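Local coordinates for protein transcriptional regulator, ROK family (Vibrio cholerae O1 biovar eltor, PDB 1Z05) that probably binds DNA as a zinc-containing transcriptional regulator of the ROK family, a homologue of Escherichia coli Mlc linked to carbohydrate metabolism, at residues A[225-230]-A[412-417]. Numbering follows the deposited sequence. Where two conformers were deposited one is given.
Sequences EKLFGH and LIKQAL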
ATOM      1  N   GLU A 225     -15.469   6.432   4.226  1.00 33.25           N
ATOM      2  CA  GLU A 225     -16.146   6.279   2.945  1.00 33.65           C
ATOM      3  C   GLU A 225     -16.283   4.795   2.567  1.00 33.50           C
ATOM      4  O   GLU A 225     -17.306   4.377   2.043  1.00 34.00           O
ATOM      5  CB  GLU A 225     -15.451   7.101   1.853  1.00 33.87           C
ATOM      6  CG  GLU A 225     -15.515   8.639   2.051  1.00 32.20           C
ATOM      7  CD  GLU A 225     -16.934   9.241   2.007  1.00 38.03           C
ATOM      8  OE1 GLU A 225     -17.838   8.710   1.308  1.00 35.33           O
ATOM      9  OE2 GLU A 225     -17.136  10.276   2.678  1.00 33.54           O
ATOM     10  N   LYS A 226     -15.251   4.009   2.845  1.00 33.52           N
ATOM     11  CA  LYS A 226     -15.277   2.557   2.623  1.00 34.91           C
ATOM     12  C   LYS A 226     -16.236   1.788   3.564  1.00 35.49           C
ATOM     13  O   LYS A 226     -16.905   0.837   3.143  1.00 34.40           O
ATOM     14  CB  LYS A 226     -13.842   2.004   2.728  1.00 35.81           C
ATOM     15  CG  LYS A 226     -13.697   0.470   2.713  1.00 36.83           C
ATOM     16  CD  LYS A 226     -14.259  -0.161   1.440  1.00 47.43           C
ATOM     17  CE  LYS A 226     -14.289  -1.688   1.532  1.00 48.20           C
ATOM     18  NZ  LYS A 226     -15.217  -2.247   0.516  1.00 52.06           N
ATOM     19  N   LEU A 227     -16.308   2.200   4.828  1.00 35.29           N
ATOM     20  CA  LEU A 227     -17.173   1.522   5.805  1.00 36.63           C
ATOM     21  C   LEU A 227     -18.612   2.041   5.887  1.00 37.67           C
ATOM     22  O   LEU A 227     -19.537   1.266   6.176  1.00 39.06           O
ATOM     23  CB  LEU A 227     -16.529   1.541   7.200  1.00 36.09           C
ATOM     24  CG  LEU A 227     -15.148   0.893   7.315  1.00 38.21           C
ATOM     25  CD1 LEU A 227     -14.602   0.993   8.751  1.00 41.46           C
ATOM     26  CD2 LEU A 227     -15.170  -0.573   6.841  1.00 37.96           C
ATOM     27  N   PHE A 228     -18.804   3.337   5.641  1.00 36.65           N
ATOM     28  CA  PHE A 228     -20.081   4.000   5.914  1.00 36.33           C
ATOM     29  C   PHE A 228     -20.562   4.844   4.741  1.00 36.34           C
ATOM     30  O   PHE A 228     -21.704   5.307   4.737  1.00 36.24           O
ATOM     31  CB  PHE A 228     -19.951   4.959   7.114  1.00 36.96           C
ATOM     32  CG  PHE A 228     -19.610   4.304   8.415  1.00 35.27           C
ATOM     33  CD1 PHE A 228     -20.532   3.500   9.073  1.00 38.75           C
ATOM     34  CD2 PHE A 228     -18.385   4.551   9.018  1.00 37.76           C
ATOM     35  CE1 PHE A 228     -20.219   2.907  10.300  1.00 39.42           C
ATOM     36  CE2 PHE A 228     -18.065   3.968  10.230  1.00 37.75           C
ATOM     37  CZ  PHE A 228     -18.988   3.141  10.874  1.00 38.20           C
ATOM     38  N   GLY A 229     -19.688   5.076   3.766  1.00 34.81           N
ATOM     39  CA  GLY A 229     -19.937   6.120   2.779  1.00 34.51           C
ATOM     40  C   GLY A 229     -20.057   5.642   1.352  1.00 35.03           C
ATOM     41  O   GLY A 229     -20.728   4.645   1.069  1.00 35.28           O
ATOM     42  N   HIS A 230     -19.403   6.353   0.443  1.00 34.27           N
ATOM     43  CA  HIS A 230     -19.663   6.137  -0.982  1.00 35.51           C
ATOM     44  C   HIS A 230     -18.637   5.279  -1.708  1.00 36.25           C
ATOM     45  O   HIS A 230     -18.573   5.288  -2.935  1.00 36.39           O
ATOM     46  CB  HIS A 230     -19.908   7.466  -1.696  1.00 35.52           C
ATOM     47  CG  HIS A 230     -21.267   8.036  -1.441  1.00 37.25           C
ATOM     48  ND1 HIS A 230     -21.604   9.332  -1.765  1.00 43.22           N
ATOM     49  CD2 HIS A 230     -22.373   7.487  -0.886  1.00 37.08           C
ATOM     50  CE1 HIS A 230     -22.866   9.551  -1.438  1.00 39.60           C
ATOM     51  NE2 HIS A 230     -23.351   8.451  -0.894  1.00 40.05           N
ATOM     52  N   LEU A 412     -12.465   4.280  12.427  1.00 34.13           N
ATOM     53  CA  LEU A 412     -11.347   3.686  13.157  1.00 33.53           C
ATOM     54  C   LEU A 412     -11.848   2.666  14.186  1.00 32.58           C
ATOM     55  O   LEU A 412     -11.243   1.617  14.368  1.00 33.08           O
ATOM     56  CB  LEU A 412     -10.540   4.766  13.902  1.00 33.82           C
ATOM     57  CG  LEU A 412      -9.787   5.826  13.097  1.00 34.43           C
ATOM     58  CD1 LEU A 412      -9.033   6.749  14.039  1.00 31.63           C
ATOM     59  CD2 LEU A 412      -8.817   5.172  12.105  1.00 36.65           C
ATOM     60  N   ILE A 413     -12.927   3.017  14.872  1.00 32.36           N
ATOM     61  CA  ILE A 413     -13.541   2.164  15.903  1.00 33.31           C
ATOM     62  C   ILE A 413     -14.186   0.935  15.253  1.00 33.05           C
ATOM     63  O   ILE A 413     -13.970  -0.191  15.699  1.00 33.01           O
ATOM     64  CB  ILE A 413     -14.584   2.953  16.758  1.00 33.13           C
ATOM     65  CG1 ILE A 413     -13.911   4.103  17.537  1.00 34.13           C
ATOM     66  CG2 ILE A 413     -15.367   2.033  17.727  1.00 33.30           C
ATOM     67  CD1 ILE A 413     -12.614   3.729  18.239  1.00 33.93           C
ATOM     68  N   LYS A 414     -14.967   1.149  14.198  1.00 32.56           N
ATOM     69  CA  LYS A 414     -15.553   0.015  13.490  1.00 34.57           C
ATOM     70  C   LYS A 414     -14.468  -0.968  13.012  1.00 34.56           C
ATOM     71  O   LYS A 414     -14.602  -2.173  13.229  1.00 34.60           O
ATOM     72  CB  LYS A 414     -16.484   0.468  12.358  1.00 35.44           C
ATOM     73  CG  LYS A 414     -16.938  -0.658  11.438  1.00 39.24           C
ATOM     74  CD  LYS A 414     -18.426  -0.614  11.168  1.00 47.36           C
ATOM     75  CE  LYS A 414     -19.172  -1.497  12.167  1.00 51.04           C
ATOM     76  NZ  LYS A 414     -20.632  -1.217  12.226  1.00 52.18           N
ATOM     77  N   GLN A 415     -13.398  -0.458  12.400  0.50 34.32           N
ATOM     78  CA  GLN A 415     -12.324  -1.323  11.911  0.50 34.70           C
ATOM     79  C   GLN A 415     -11.556  -2.020  13.041  0.50 33.81           C
ATOM     80  O   GLN A 415     -11.088  -3.148  12.860  0.50 33.59           O
ATOM     81  CB  GLN A 415     -11.378  -0.569  10.962  0.50 34.99           C
ATOM     82  CG  GLN A 415     -10.432  -1.465  10.141  0.50 37.44           C
ATOM     83  CD  GLN A 415     -11.154  -2.559   9.351  0.50 40.67           C
ATOM     84  OE1 GLN A 415     -10.839  -3.742   9.485  0.50 40.94           O
ATOM     85  NE2 GLN A 415     -12.122  -2.165   8.527  0.50 39.57           N
ATOM     86  N   ALA A 416     -11.448  -1.369  14.201  1.00 32.75           N
ATOM     87  CA  ALA A 416     -10.810  -1.995  15.381  1.00 33.10           C
ATOM     88  C   ALA A 416     -11.656  -3.125  15.976  1.00 33.72           C
ATOM     89  O   ALA A 416     -11.110  -4.051  16.565  1.00 33.71           O
ATOM     90  CB  ALA A 416     -10.492  -0.963  16.465  1.00 32.92           C
ATOM     91  N   LEU A 417     -12.979  -3.033  15.830  1.00 31.77           N
ATOM     92  CA  LEU A 417     -13.885  -4.147  16.177  1.00 33.32           C
ATOM     93  C   LEU A 417     -13.670  -5.329  15.212  1.00 33.99           C
ATOM     94  O   LEU A 417     -13.486  -6.465  15.640  1.00 34.77           O
ATOM     95  CB  LEU A 417     -15.353  -3.693  16.151  1.00 31.31           C
ATOM     96  CG  LEU A 417     -15.796  -2.704  17.245  1.00 31.64           C
ATOM     97  CD1 LEU A 417     -17.145  -2.102  16.939  1.00 33.04           C
ATOM     98  CD2 LEU A 417     -15.829  -3.348  18.636  1.00 33.31           C
TER
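The F228 ring meets the K414 side chain obliquely, CZ lying 3.8 Å from K414 CD, while one of its faces carries L227 CB, set off toward the rim. An aromatic ring suits this place because it packs against the nonpolar part of the lysine chain, whose ammonium reaches beyond it. K414 leaves its helix with CG anti to the backbone N (chi1 170°), then bends at chi2 and chi3; long and flexible, it can pack by its methylenes while NZ forms a salt bridge with D49 of helix 35-51. The CA-CB bond of L227 is directed toward helix 407-418, and its branched, nonpolar end can touch two residues together: CD1 lies 3.9 Å from K414 CG, and CD2 sits near the amide end of Q415, in one of two deposited conformers. The L227 and Q415 side chains cross at about a right angle. In this actin-like ATPase fold, with a 3-2-1-4-5 sheet in each half, the contact joins the C-terminal part of helix 217-228 to helix 407-418, which packs on strands 212-216 and 168-176. Beyond F228 the chain turns at G229, where E225 OE1 accepts a hydrogen bond from H230 N at 3.0 Å and another from R400 N.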